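Local coordinates for protein OXA-46 oxacillinase (Pseudomonas aeruginosa, PDB 3IF6) that probably hydrolyses beta-lactams to substituted beta-amino acids as a class D serine beta-lactamase, a narrow-spectrum antibiotic-resistance enzyme, at residues 42-47 with 251-256; 56-59 with 63-66; 74-79 with 172-177. All blocks are in the same frame, centred on the assembly; numbering follows the deposited sequence.

How the contacts relate
All three contacts are buried, with no hydrogen bond across the segments, but they lie at different depths. Contact 3 is the most central, its centre about 7 Å from the centre of the chain, and joins two helices near the predicted nucleophile, the side chain of Ile76 lying about 9 Å from that of Ser72. The centres of contacts 1 and 2 lie about 14 and 16 Å from the chain centre. These two share a sheet: strands 42-48 and 55-58 are neighbours, joined where Ile46 N meets Ser57 O at 2.9 Å. Strand 42-48 also reaches contact 3, through Val45 and Ile172. Branched aliphatics fill contact 1, a single methyl pair carries contact 2, and an aromatic ring dominates contact 3.

Contact 1. Residues 42-47 with 251-256; sequences GAIVIA and AIARAI
Ile44 meets Ile256 and Ala253 where the C-terminal helix 247-259 lies against one face of the mixed sheet of the class D beta-lactamase fold. The axes of strand 42-47 and helix 251-256 come within 10.2 Å and run at 40° to each other. Ile44, which loses most area to the partner, has CG1 anti to its backbone N (chi1 -167°), and the extended chain beyond it carries CD1 out to the helix, 3.8 Å from Ala253 CB. The small methyl of Ala253 lets this tip come close to the helix backbone. Ile256 reaches back tip to tip with Ile44: its CD1 touches both branches, Ile44 CG2 at 4.0 Å and Ile44 CD1 at the same separation. Phe35 of helix 32-36 and Leu235 of strand 229-238 also pack on Ile44, while Phe34 packs on Ile256. Val45 faces the other side of the sheet and touches His169 and Ile172 of helix 168-179, so the strand is sandwiched between helical layers. No hydrogen bond crosses the contact. Two residues further along, on the same face of the strand, Ile46 adds a looser methyl pair, with its CG2 4.3 Å from CG2 of Ile256.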
ATOM      1  N   GLY B  42       8.217  15.100 -24.460  1.00 43.21           N
ATOM      2  CA  GLY B  42       9.048  14.541 -23.421  1.00 42.62           C
ATOM      3  C   GLY B  42       9.509  13.116 -23.642  1.00 42.24           C
ATOM      4  O   GLY B  42       9.767  12.702 -24.769  1.00 41.84           O
ATOM      5  N   ALA B  43       9.605  12.364 -22.545  1.00 41.87           N
ATOM      6  CA  ALA B  43      10.227  11.049 -22.563  1.00 41.94           C
ATOM      7  C   ALA B  43       9.625  10.121 -21.521  1.00 42.40           C
ATOM      8  O   ALA B  43       9.229  10.543 -20.442  1.00 41.95           O
ATOM      9  CB  ALA B  43      11.750  11.164 -22.353  1.00 41.27           C
ATOM     10  N   ILE B  44       9.586   8.839 -21.859  1.00 43.08           N
ATOM     11  CA  ILE B  44       9.238   7.808 -20.904  1.00 43.16           C
ATOM     12  C   ILE B  44      10.254   6.653 -20.978  1.00 43.31           C
ATOM     13  O   ILE B  44      10.703   6.299 -22.058  1.00 43.23           O
ATOM     14  CB  ILE B  44       7.784   7.305 -21.128  1.00 43.52           C
ATOM     15  CG1 ILE B  44       7.297   6.460 -19.924  1.00 42.82           C
ATOM     16  CG2 ILE B  44       7.669   6.574 -22.457  1.00 42.64           C
ATOM     17  CD1 ILE B  44       5.786   6.341 -19.822  1.00 41.50           C
ATOM     18  N   VAL B  45      10.640   6.121 -19.819  1.00 43.12           N
ATOM     19  CA  VAL B  45      11.239   4.808 -19.724  1.00 42.71           C
ATOM     20  C   VAL B  45      10.245   3.895 -19.026  1.00 43.76           C
ATOM     21  O   VAL B  45       9.834   4.158 -17.882  1.00 44.29           O
ATOM     22  CB  VAL B  45      12.515   4.820 -18.891  1.00 42.44           C
ATOM     23  CG1 VAL B  45      13.080   3.423 -18.805  1.00 41.93           C
ATOM     24  CG2 VAL B  45      13.543   5.764 -19.457  1.00 41.79           C
ATOM     25  N   ILE B  46       9.830   2.820 -19.680  1.00 44.73           N
ATOM     26  CA  ILE B  46       9.182   1.762 -18.907  1.00 45.78           C
ATOM     27  C   ILE B  46       9.867   0.385 -18.870  1.00 46.17           C
ATOM     28  O   ILE B  46      10.021  -0.281 -19.905  1.00 46.21           O
ATOM     29  CB  ILE B  46       7.629   1.690 -19.035  1.00 46.04           C
ATOM     30  CG1 ILE B  46       7.151   0.237 -19.017  1.00 45.67           C
ATOM     31  CG2 ILE B  46       7.090   2.557 -20.164  1.00 46.36           C
ATOM     32  CD1 ILE B  46       7.086  -0.379 -20.325  1.00 50.98           C
ATOM     33  N   ALA B  47      10.273   0.010 -17.647  1.00 45.80           N
ATOM     34  CA  ALA B  47      10.863  -1.281 -17.317  1.00 45.66           C
ATOM     35  C   ALA B  47       9.807  -2.322 -16.943  1.00 46.04           C
ATOM     36  O   ALA B  47       9.476  -2.480 -15.774  1.00 46.15           O
ATOM     37  CB  ALA B  47      11.860  -1.114 -16.188  1.00 45.44           C
ATOM     38  N   ALA B 251      -1.691  11.229 -17.870  1.00 40.04           N
ATOM     39  CA  ALA B 251      -2.557  10.799 -18.962  1.00 40.75           C
ATOM     40  C   ALA B 251      -1.785  10.104 -20.093  1.00 41.51           C
ATOM     41  O   ALA B 251      -2.279   9.138 -20.678  1.00 41.67           O
ATOM     42  CB  ALA B 251      -3.414  11.945 -19.484  1.00 40.26           C
ATOM     43  N   ILE B 252      -0.585  10.597 -20.382  1.00 41.77           N
ATOM     44  CA  ILE B 252       0.285   9.977 -21.368  1.00 43.03           C
ATOM     45  C   ILE B 252       0.809   8.594 -20.904  1.00 43.68           C
ATOM     46  O   ILE B 252       0.683   7.601 -21.628  1.00 43.69           O
ATOM     47  CB  ILE B 252       1.474  10.909 -21.747  1.00 42.77           C
ATOM     48  CG1 ILE B 252       0.960  12.137 -22.504  1.00 42.61           C
ATOM     49  CG2 ILE B 252       2.522  10.149 -22.584  1.00 42.52           C
ATOM     50  CD1 ILE B 252       1.961  13.278 -22.579  1.00 40.28           C
ATOM     51  N   ALA B 253       1.391   8.545 -19.703  1.00 43.91           N
ATOM     52  CA  ALA B 253       1.974   7.320 -19.188  1.00 43.77           C
ATOM     53  C   ALA B 253       0.935   6.229 -19.000  1.00 43.57           C
ATOM     54  O   ALA B 253       1.224   5.060 -19.235  1.00 44.13           O
ATOM     55  CB  ALA B 253       2.733   7.577 -17.883  1.00 43.95           C
ATOM     56  N   ARG B 254      -0.263   6.603 -18.562  1.00 43.55           N
ATOM     57  CA  ARG B 254      -1.354   5.651 -18.372  1.00 43.44           C
ATOM     58  C   ARG B 254      -1.807   5.055 -19.689  1.00 43.83           C
ATOM     59  O   ARG B 254      -2.100   3.861 -19.732  1.00 44.40           O
ATOM     60  CB  ARG B 254      -2.563   6.313 -17.755  1.00 43.31           C
ATOM     61  CG  ARG B 254      -2.499   6.470 -16.291  1.00 44.20           C
ATOM     62  CD  ARG B 254      -3.869   6.830 -15.771  1.00 44.99           C
ATOM     63  NE  ARG B 254      -3.833   6.943 -14.322  1.00 49.00           N
ATOM     64  CZ  ARG B 254      -4.291   6.021 -13.471  1.00 50.09           C
ATOM     65  NH1 ARG B 254      -4.861   4.899 -13.914  1.00 48.95           N
ATOM     66  NH2 ARG B 254      -4.190   6.245 -12.161  1.00 50.17           N
ATOM     67  N   ALA B 255      -1.898   5.876 -20.744  1.00 43.11           N
ATOM     68  CA  ALA B 255      -2.242   5.367 -22.073  1.00 43.54           C
ATOM     69  C   ALA B 255      -1.199   4.354 -22.586  1.00 44.07           C
ATOM     70  O   ALA B 255      -1.555   3.305 -23.143  1.00 44.16           O
ATOM     71  CB  ALA B 255      -2.449   6.500 -23.071  1.00 42.99           C
ATOM     72  N   ILE B 256       0.076   4.667 -22.379  1.00 44.38           N
ATOM     73  CA  ILE B 256       1.158   3.734 -22.656  1.00 45.17           C
ATOM     74  C   ILE B 256       1.021   2.461 -21.770  1.00 46.62           C
ATOM     75  O   ILE B 256       0.949   1.357 -22.305  1.00 47.45           O
ATOM     76  CB  ILE B 256       2.516   4.431 -22.529  1.00 44.73           C
ATOM     77  CG1 ILE B 256       2.589   5.589 -23.536  1.00 43.75           C
ATOM     78  CG2 ILE B 256       3.683   3.435 -22.695  1.00 45.56           C
ATOM     79  CD1 ILE B 256       3.750   6.559 -23.312  1.00 42.73           C
TER

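Contact 2. Residues 56-59 with 63-66; sequences LSVF and RAAK. With EDO (1,2-ethanediol), chain L.
Val58 and Ala64 pack side chain to side chain where strand 55-58 of the mixed sheet of the class D beta-lactamase fold leads into the short helix 61-64. The apolar part is small: CG1 of Val58 stands 3.8 Å from CB of Ala64. A chi1 of -171° turns this branch of Val58 opposite the backbone N and leaves CG2 beside that nitrogen. His169 of helix 168-179 touches both residues and joins them to the neighbouring layer of the fold. A second van der Waals contact uses backbone rather than side chain, as Phe59 O lies 4.1 Å from CB of Ala64, so one methyl touches both Val58 and the following residue. The ring of Phe59 meets that of Phe35. Hydrogen bonds and charges hold the second segment from within and from outside. Asp60 OD1 accepts from Arg63 N, and the guanidinium of Arg63 forms a salt bridge through NH2 with Asp238 OD1. Lys66 N bonds to Arg63 O at 2.7 Å. At the exposed Ala65, a 1,2-ethanediol, probably from the crystallisation liquor, donates from O2 to Ala65 O at 3.0 Å.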
ATOM      1  N   LEU B  56      13.145  -3.319 -21.365  1.00 57.56           N
ATOM      2  CA  LEU B  56      13.360  -1.944 -20.949  1.00 56.75           C
ATOM      3  C   LEU B  56      13.068  -0.956 -22.076  1.00 56.34           C
ATOM      4  O   LEU B  56      14.004  -0.470 -22.705  1.00 56.71           O
ATOM      5  CB  LEU B  56      14.811  -1.775 -20.516  1.00 56.83           C
ATOM      6  CG  LEU B  56      15.165  -0.704 -19.498  1.00 57.08           C
ATOM      7  CD1 LEU B  56      16.405   0.031 -19.917  1.00 56.14           C
ATOM      8  CD2 LEU B  56      14.015   0.254 -19.319  1.00 58.67           C
ATOM      9  N   SER B  57      11.789  -0.646 -22.317  1.00 55.59           N
ATOM     10  CA  SER B  57      11.394   0.303 -23.380  1.00 54.86           C
ATOM     11  C   SER B  57      11.583   1.814 -23.076  1.00 55.26           C
ATOM     12  O   SER B  57      11.555   2.269 -21.913  1.00 54.30           O
ATOM     13  CB  SER B  57       9.977   0.038 -23.870  1.00 54.33           C
ATOM     14  OG  SER B  57       9.773  -1.333 -24.139  1.00 53.58           O
ATOM     15  N   VAL B  58      11.763   2.579 -24.143  1.00 55.46           N
ATOM     16  CA  VAL B  58      12.055   4.003 -24.095  1.00 55.48           C
ATOM     17  C   VAL B  58      11.458   4.795 -25.229  1.00 55.88           C
ATOM     18  O   VAL B  58      10.840   4.281 -26.117  1.00 56.02           O
ATOM     19  CB  VAL B  58      13.513   4.266 -24.158  1.00 55.39           C
ATOM     20  CG1 VAL B  58      13.777   5.674 -23.888  1.00 55.87           C
ATOM     21  CG2 VAL B  58      14.203   3.455 -23.193  1.00 55.63           C
ATOM     22  N   PHE B  59      11.546   6.093 -25.090  1.00 56.08           N
ATOM     23  CA  PHE B  59      11.245   7.036 -26.131  1.00 56.09           C
ATOM     24  C   PHE B  59      12.248   8.138 -25.918  1.00 56.22           C
ATOM     25  O   PHE B  59      12.518   8.502 -24.799  1.00 56.44           O
ATOM     26  CB  PHE B  59       9.841   7.536 -25.980  1.00 56.15           C
ATOM     27  CG  PHE B  59       9.526   8.655 -26.851  1.00 57.20           C
ATOM     28  CD1 PHE B  59       9.996   8.700 -28.112  1.00 59.48           C
ATOM     29  CD2 PHE B  59       8.762   9.684 -26.402  1.00 58.35           C
ATOM     30  CE1 PHE B  59       9.700   9.760 -28.906  1.00 60.70           C
ATOM     31  CE2 PHE B  59       8.467  10.729 -27.187  1.00 59.23           C
ATOM     32  CZ  PHE B  59       8.929  10.778 -28.433  1.00 59.13           C
ATOM     33  N   ARG B  63      16.644  12.076 -24.196  1.00 52.58           N
ATOM     34  CA  ARG B  63      15.933  12.826 -23.162  1.00 51.67           C
ATOM     35  C   ARG B  63      15.779  11.962 -21.917  1.00 50.46           C
ATOM     36  O   ARG B  63      16.072  12.415 -20.820  1.00 50.37           O
ATOM     37  CB  ARG B  63      14.561  13.291 -23.657  1.00 51.42           C
ATOM     38  CG  ARG B  63      14.100  14.522 -22.915  1.00 52.34           C
ATOM     39  CD  ARG B  63      12.593  14.703 -22.946  1.00 51.91           C
ATOM     40  NE  ARG B  63      12.146  15.440 -21.774  1.00 49.67           N
ATOM     41  CZ  ARG B  63      11.665  16.676 -21.784  1.00 49.20           C
ATOM     42  NH1 ARG B  63      11.542  17.337 -22.928  1.00 49.42           N
ATOM     43  NH2 ARG B  63      11.294  17.247 -20.645  1.00 47.49           N
ATOM     44  N   ALA B  64      15.507  10.693 -22.125  1.00 49.34           N
ATOM     45  CA  ALA B  64      15.415   9.723 -21.074  1.00 47.99           C
ATOM     46  C   ALA B  64      16.730   9.694 -20.322  1.00 47.07           C
ATOM     47  O   ALA B  64      16.742   9.471 -19.154  1.00 46.60           O
ATOM     48  CB  ALA B  64      15.115   8.406 -21.642  1.00 48.08           C
ATOM     49  N   ALA B  65      17.840   9.889 -21.005  1.00 46.11           N
ATOM     50  CA  ALA B  65      19.134  10.016 -20.371  1.00 44.97           C
ATOM     51  C   ALA B  65      19.462  11.366 -19.780  1.00 44.61           C
ATOM     52  O   ALA B  65      20.415  11.485 -19.066  1.00 44.55           O
ATOM     53  CB  ALA B  65      20.199   9.629 -21.308  1.00 45.11           C
ATOM     54  N   LYS B  66      18.693  12.393 -20.087  1.00 44.23           N
ATOM     55  CA  LYS B  66      18.994  13.716 -19.528  1.00 44.06           C
ATOM     56  C   LYS B  66      18.422  13.960 -18.106  1.00 43.63           C
ATOM     57  O   LYS B  66      17.318  13.542 -17.771  1.00 43.40           O
ATOM     58  CB  LYS B  66      18.640  14.889 -20.462  1.00 43.36           C
ATOM     59  CG  LYS B  66      19.144  16.216 -19.810  1.00 45.12           C
ATOM     60  CD  LYS B  66      19.015  17.482 -20.612  1.00 45.01           C
ATOM     61  CE  LYS B  66      17.602  17.739 -21.036  1.00 47.41           C
ATOM     62  NZ  LYS B  66      17.493  19.190 -21.373  1.00 49.07           N
TER
HETATM   63  C1  EDO L 272      22.668  11.305 -16.952  1.00 69.36           C
HETATM   64  O1  EDO L 272      22.620   9.884 -16.801  1.00 67.02           O
HETATM   65  C2  EDO L 272      23.796  11.725 -17.895  1.00 71.43           C
HETATM   66  O2  EDO L 272      23.269  12.514 -18.978  1.00 73.75           O

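Contact 3. Residues 74-79 with 172-177; sequences FKIPHT and ILFLRK
Ile76 and Pro77 press on the ring of Phe174 where helix 75-84, which follows the predicted nucleophile Ser72, packs against helix 168-179. This is a helix-helix contact deep in the class D beta-lactamase fold, with the axes of segments 75-79 and 172-177 nearest at 11.8 Å and inclined by 45°. Phe74 opens the segment; its CE2 lies 3.6 Å above the plane of the His78 ring, offset toward the rim, and its own ring meets that of Tyr146 edge-to-face. Lys75 is the lysine of the Ser-X-X-Lys motif of serine beta-lactamases, and its NZ bonds to Ala116 O and to a tartrate probably taken up from the crystallisation liquor. Ile76 is the first to touch, its CG2 meeting Phe174 at the ring edge, in plane, 3.6 Å from CE2. Its other branch ends in CD1, which reaches Leu175 CD2 more loosely at 4.3 Å. Pro77 approaches the same ring obliquely, with CB 3.8 Å from Phe174 CZ and CD beside it. With chi1 at 171° the ring of Phe174 swings opposite its own backbone N, which sends it between the helices; Tyr146 meets it edge-to-face, and Ile144 packs on both Pro77 and Phe174. The His78 ring also meets that of Trp159. At Thr79 the helix is bonded to itself twice over: Lys75 O accepts Thr79 N at 3.0 Å and also Thr79 OG1 at 2.7 Å. The hydroxyl, further bonded to Tyr125 OH, comes to Lys75 O tilted from the carbonyl plane, with a C=O...OG1 angle of 152°.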
ATOM      1  N   PHE B  74      11.425  13.614  -5.319  1.00 32.10           N
ATOM      2  CA  PHE B  74      12.481  13.463  -4.300  1.00 32.17           C
ATOM      3  C   PHE B  74      11.916  13.184  -2.890  1.00 32.67           C
ATOM      4  O   PHE B  74      12.687  12.954  -1.945  1.00 32.50           O
ATOM      5  CB  PHE B  74      13.385  14.706  -4.264  1.00 31.85           C
ATOM      6  CG  PHE B  74      14.645  14.528  -3.420  1.00 32.93           C
ATOM      7  CD1 PHE B  74      15.724  13.782  -3.898  1.00 33.14           C
ATOM      8  CD2 PHE B  74      14.746  15.096  -2.153  1.00 31.97           C
ATOM      9  CE1 PHE B  74      16.879  13.591  -3.117  1.00 33.58           C
ATOM     10  CE2 PHE B  74      15.893  14.910  -1.355  1.00 32.65           C
ATOM     11  CZ  PHE B  74      16.956  14.159  -1.835  1.00 33.40           C
ATOM     12  N   LYS B  75      10.581  13.211  -2.749  1.00 33.08           N
ATOM     13  CA  LYS B  75       9.903  12.888  -1.464  1.00 32.40           C
ATOM     14  C   LYS B  75      10.101  11.416  -1.154  1.00 33.22           C
ATOM     15  O   LYS B  75      10.173  11.025   0.014  1.00 33.63           O
ATOM     16  CB  LYS B  75       8.412  13.228  -1.487  1.00 31.74           C
ATOM     17  CG  LYS B  75       8.076  14.721  -1.369  1.00 30.58           C
ATOM     18  CD  LYS B  75       6.561  14.914  -1.494  1.00 31.01           C
ATOM     19  CE  LYS B  75       6.121  16.300  -1.072  1.00 29.42           C
ATOM     20  NZ  LYS B  75       4.650  16.451  -1.249  1.00 31.11           N
ATOM     21  N   ILE B  76      10.237  10.599  -2.196  1.00 33.49           N
ATOM     22  CA  ILE B  76      10.617   9.166  -1.996  1.00 33.60           C
ATOM     23  C   ILE B  76      11.983   8.960  -1.274  1.00 34.36           C
ATOM     24  O   ILE B  76      12.010   8.480  -0.133  1.00 34.39           O
ATOM     25  CB  ILE B  76      10.516   8.372  -3.315  1.00 32.87           C
ATOM     26  CG1 ILE B  76       9.111   8.581  -3.903  1.00 31.96           C
ATOM     27  CG2 ILE B  76      10.823   6.902  -3.078  1.00 32.78           C
ATOM     28  CD1 ILE B  76       8.950   8.187  -5.346  1.00 29.76           C
ATOM     29  N   PRO B  77      13.121   9.319  -1.918  1.00 35.09           N
ATOM     30  CA  PRO B  77      14.372   9.203  -1.124  1.00 34.98           C
ATOM     31  C   PRO B  77      14.370  10.088   0.144  1.00 35.30           C
ATOM     32  O   PRO B  77      14.867   9.660   1.214  1.00 36.32           O
ATOM     33  CB  PRO B  77      15.465   9.679  -2.099  1.00 35.52           C
ATOM     34  CG  PRO B  77      14.728  10.451  -3.211  1.00 34.38           C
ATOM     35  CD  PRO B  77      13.366   9.807  -3.301  1.00 34.84           C
ATOM     36  N   HIS B  78      13.788  11.284   0.045  1.00 33.92           N
ATOM     37  CA  HIS B  78      13.806  12.204   1.166  1.00 33.10           C
ATOM     38  C   HIS B  78      13.200  11.618   2.440  1.00 33.67           C
ATOM     39  O   HIS B  78      13.703  11.899   3.531  1.00 33.77           O
ATOM     40  CB  HIS B  78      13.152  13.558   0.851  1.00 31.69           C
ATOM     41  CG  HIS B  78      13.790  14.701   1.581  1.00 30.64           C
ATOM     42  ND1 HIS B  78      13.481  16.020   1.328  1.00 29.63           N
ATOM     43  CD2 HIS B  78      14.779  14.720   2.521  1.00 30.08           C
ATOM     44  CE1 HIS B  78      14.226  16.800   2.100  1.00 30.02           C
ATOM     45  NE2 HIS B  78      15.020  16.038   2.838  1.00 26.89           N
ATOM     46  N   THR B  79      12.141  10.816   2.295  1.00 33.49           N
ATOM     47  CA  THR B  79      11.425  10.260   3.437  1.00 34.30           C
ATOM     48  C   THR B  79      12.267   9.172   4.135  1.00 34.49           C
ATOM     49  O   THR B  79      12.360   9.128   5.374  1.00 34.07           O
ATOM     50  CB  THR B  79       9.993   9.786   3.039  1.00 34.06           C
ATOM     51  OG1 THR B  79       9.266  10.903   2.521  1.00 35.57           O
ATOM     52  CG2 THR B  79       9.228   9.247   4.234  1.00 33.97           C
ATOM     53  N   ILE B 172      14.284   5.010 -12.815  1.00 40.10           N
ATOM     54  CA  ILE B 172      13.969   3.582 -12.900  1.00 40.73           C
ATOM     55  C   ILE B 172      14.873   2.704 -12.020  1.00 41.23           C
ATOM     56  O   ILE B 172      14.380   1.830 -11.311  1.00 41.02           O
ATOM     57  CB  ILE B 172      13.979   3.083 -14.352  1.00 40.31           C
ATOM     58  CG1 ILE B 172      12.969   3.889 -15.191  1.00 39.32           C
ATOM     59  CG2 ILE B 172      13.739   1.535 -14.394  1.00 41.07           C
ATOM     60  CD1 ILE B 172      11.562   3.376 -15.170  1.00 35.84           C
ATOM     61  N   LEU B 173      16.179   2.957 -12.093  1.00 42.06           N
ATOM     62  CA  LEU B 173      17.191   2.302 -11.273  1.00 43.10           C
ATOM     63  C   LEU B 173      16.869   2.437  -9.786  1.00 43.16           C
ATOM     64  O   LEU B 173      16.746   1.423  -9.104  1.00 44.00           O
ATOM     65  CB  LEU B 173      18.604   2.880 -11.532  1.00 42.90           C
ATOM     66  CG  LEU B 173      19.273   2.836 -12.915  1.00 44.64           C
ATOM     67  CD1 LEU B 173      20.629   3.540 -12.862  1.00 45.28           C
ATOM     68  CD2 LEU B 173      19.417   1.421 -13.465  1.00 46.46           C
ATOM     69  N   PHE B 174      16.765   3.683  -9.298  1.00 43.04           N
ATOM     70  CA  PHE B 174      16.461   3.972  -7.884  1.00 42.53           C
ATOM     71  C   PHE B 174      15.218   3.240  -7.404  1.00 42.25           C
ATOM     72  O   PHE B 174      15.225   2.657  -6.331  1.00 42.77           O
ATOM     73  CB  PHE B 174      16.311   5.480  -7.616  1.00 42.47           C
ATOM     74  CG  PHE B 174      15.783   5.793  -6.234  1.00 41.72           C
ATOM     75  CD1 PHE B 174      16.634   5.765  -5.118  1.00 41.18           C
ATOM     76  CD2 PHE B 174      14.423   6.086  -6.041  1.00 42.09           C
ATOM     77  CE1 PHE B 174      16.139   6.031  -3.829  1.00 41.36           C
ATOM     78  CE2 PHE B 174      13.920   6.353  -4.766  1.00 40.91           C
ATOM     79  CZ  PHE B 174      14.777   6.325  -3.652  1.00 40.90           C
ATOM     80  N   LEU B 175      14.169   3.252  -8.216  1.00 41.98           N
ATOM     81  CA  LEU B 175      12.887   2.676  -7.845  1.00 41.85           C
ATOM     82  C   LEU B 175      12.959   1.181  -7.787  1.00 42.95           C
ATOM     83  O   LEU B 175      12.349   0.578  -6.899  1.00 43.02           O
ATOM     84  CB  LEU B 175      11.785   3.079  -8.821  1.00 40.92           C
ATOM     85  CG  LEU B 175      11.338   4.524  -8.932  1.00 39.76           C
ATOM     86  CD1 LEU B 175      10.553   4.685 -10.221  1.00 38.97           C
ATOM     87  CD2 LEU B 175      10.512   4.930  -7.723  1.00 40.35           C
ATOM     88  N   ARG B 176      13.664   0.578  -8.752  1.00 44.00           N
ATOM     89  CA  ARG B 176      13.873  -0.877  -8.765  1.00 44.97           C
ATOM     90  C   ARG B 176      14.610  -1.387  -7.510  1.00 44.05           C
ATOM     91  O   ARG B 176      14.237  -2.417  -6.947  1.00 43.49           O
ATOM     92  CB  ARG B 176      14.538  -1.361 -10.056  1.00 44.42           C
ATOM     93  CG  ARG B 176      14.470  -2.909 -10.192  1.00 47.55           C
ATOM     94  CD  ARG B 176      15.167  -3.461 -11.443  1.00 48.23           C
ATOM     95  NE  ARG B 176      14.883  -2.626 -12.621  1.00 54.61           N
ATOM     96  CZ  ARG B 176      15.100  -3.006 -13.874  1.00 56.54           C
ATOM     97  NH1 ARG B 176      15.576  -4.234 -14.124  1.00 59.27           N
ATOM     98  NH2 ARG B 176      14.820  -2.176 -14.876  1.00 56.31           N
ATOM     99  N   LYS B 177      15.629  -0.652  -7.071  1.00 44.33           N
ATOM    100  CA  LYS B 177      16.282  -0.933  -5.788  1.00 44.93           C
ATOM    101  C   LYS B 177      15.259  -0.909  -4.648  1.00 44.76           C
ATOM    102  O   LYS B 177      15.205  -1.839  -3.853  1.00 45.61           O
ATOM    103  CB  LYS B 177      17.417   0.065  -5.480  1.00 44.91           C
ATOM    104  CG  LYS B 177      18.608   0.085  -6.467  1.00 45.39           C
ATOM    105  CD  LYS B 177      19.184   1.490  -6.515  1.00 46.25           C
ATOM    106  CE  LYS B 177      20.640   1.551  -6.951  1.00 49.13           C
ATOM    107  NZ  LYS B 177      21.282   2.831  -6.469  1.00 47.77           N
TER